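PDB 6CHU: citrate lyase subunit beta-like protein from Mycobacterium tuberculosis H37Rv, which is a magnesium-dependent lyase of the HpcH/HpaI aldolase family, implicated in itaconate dissimilation and leucine catabolism. Local coordinates for residues 34-38 with 222-226. Sequence-based numbering, arbitrary orientation.
Sequences AAADV and IPVVR
R226 reaches from helix 221-228 to D37, on the turn between helix 29-35 and strand 38-42. Its CB points toward that turn, and the chain runs extended from CG to NE, with CG and CD passing D37 OD2 at van der Waals range. NE then gives that oxygen a nearly straight hydrogen bond: NE to OD2 is 3.1 Å, with an N-H...O angle of 169°. The acceptor lies almost in the guanidinium plane, yet the donor comes from above the carboxylate plane, the two planes being 57° apart. NH1 adds a weak, bent bond to D37 OD1 at 3.0 Å, making a two-pronged salt bridge that suits arginine, with donors on NE and NH1. NH1 and NH2 each lie 3.5 Å from A35 O, but the angle at NH1 is too poor for a hydrogen bond. Branched I222 serves two neighbours. Its CG2, set anti to the backbone N by chi1 of -66°, covers one guanidinium face and touches A35 O at 3.2 Å; its CD1 meets A36 CB at 3.9 Å near L19 of strand 17-22. The small methyl of A36 suits this buried exit from the helix. Aspartate suits position 37 because both oxygens serve R226 while OD2 also accepts from G17 N. A charge pair and a hydrogen bond thus link elements on both sides of the place where the first and eighth strands of this TIM barrel meet.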
loop_
_atom_site.group_PDB
_atom_site.type_symbol
_atom_site.label_atom_id
_atom_site.label_comp_id
_atom_site.label_asym_id
_atom_site.label_seq_id
_atom_site.Cartn_x
_atom_site.Cartn_y
_atom_site.Cartn_z
ATOM N N ALA A 34 15.244 29.767 16.361
ATOM C CA ALA A 34 16.663 29.804 16.019
ATOM C C ALA A 34 17.206 28.418 15.686
ATOM O O ALA A 34 18.139 28.300 14.886
ATOM C CB ALA A 34 17.458 30.428 17.166
ATOM N N ALA A 35 16.641 27.361 16.276
ATOM C CA ALA A 35 17.162 26.013 16.055
ATOM C C ALA A 35 16.637 25.376 14.776
ATOM O O ALA A 35 17.322 24.541 14.178
ATOM C CB ALA A 35 16.817 25.107 17.237
ATOM N N ALA A 36 15.435 25.732 14.344
ATOM C CA ALA A 36 14.765 24.977 13.304
ATOM C C ALA A 36 14.554 25.823 12.055
ATOM O O ALA A 36 14.661 27.055 12.072
ATOM C CB ALA A 36 13.417 24.444 13.800
ATOM N N ASP A 37 14.257 25.128 10.958
ATOM C CA ASP A 37 13.868 25.801 9.725
ATOM C C ASP A 37 12.436 26.319 9.818
ATOM O O ASP A 37 12.162 27.474 9.486
ATOM C CB ASP A 37 14.034 24.845 8.544
ATOM C CG ASP A 37 15.485 24.479 8.301
ATOM O OD1 ASP A 37 16.309 25.393 8.119
ATOM O OD2 ASP A 37 15.801 23.275 8.296
ATOM N N VAL A 38 11.521 25.486 10.295
ATOM C CA VAL A 38 10.132 25.878 10.533
ATOM C C VAL A 38 9.740 25.382 11.916
ATOM O O VAL A 38 10.093 24.264 12.302
ATOM C CB VAL A 38 9.176 25.303 9.461
ATOM C CG1 VAL A 38 7.699 25.548 9.839
ATOM C CG2 VAL A 38 9.460 25.912 8.110
ATOM N N ILE A 222 17.475 18.519 14.817
ATOM C CA ILE A 222 17.506 19.351 13.608
ATOM C C ILE A 222 18.818 19.214 12.843
ATOM O O ILE A 222 18.776 19.059 11.612
ATOM C CB ILE A 222 17.180 20.814 13.958
ATOM C CG1 ILE A 222 15.732 20.947 14.448
ATOM C CG2 ILE A 222 17.411 21.703 12.748
ATOM C CD1 ILE A 222 14.668 20.742 13.361
ATOM N N PRO A 223 19.996 19.271 13.475
ATOM C CA PRO A 223 21.236 19.090 12.698
ATOM C C PRO A 223 21.301 17.750 11.996
ATOM O O PRO A 223 21.813 17.660 10.870
ATOM C CB PRO A 223 22.338 19.223 13.759
ATOM C CG PRO A 223 21.725 20.021 14.840
ATOM C CD PRO A 223 20.286 19.611 14.881
ATOM N N VAL A 224 20.793 16.698 12.638
ATOM C CA VAL A 224 20.827 15.372 12.030
ATOM C C VAL A 224 19.987 15.358 10.760
ATOM O O VAL A 224 20.416 14.851 9.716
ATOM C CB VAL A 224 20.359 14.314 13.047
ATOM C CG1 VAL A 224 20.443 12.915 12.458
ATOM C CG2 VAL A 224 21.196 14.413 14.323
ATOM N N VAL A 225 18.792 15.945 10.828
ATOM C CA VAL A 225 17.894 16.005 9.678
ATOM C C VAL A 225 18.514 16.829 8.554
ATOM O O VAL A 225 18.535 16.406 7.393
ATOM C CB VAL A 225 16.529 16.569 10.108
ATOM C CG1 VAL A 225 15.725 17.032 8.891
ATOM C CG2 VAL A 225 15.771 15.518 10.902
ATOM N N ARG A 226 19.020 18.023 8.881
ATOM C CA ARG A 226 19.605 18.878 7.851
ATOM C C ARG A 226 20.752 18.178 7.133
ATOM O O ARG A 226 20.882 18.278 5.907
ATOM C CB ARG A 226 20.080 20.198 8.462
ATOM C CG ARG A 226 18.954 21.158 8.828
ATOM C CD ARG A 226 19.489 22.358 9.583
ATOM N NE ARG A 226 18.479 23.393 9.768
ATOM C CZ ARG A 226 18.571 24.356 10.677
ATOM N NH1 ARG A 226 17.614 25.269 10.780
ATOM N NH2 ARG A 226 19.617 24.401 11.488
#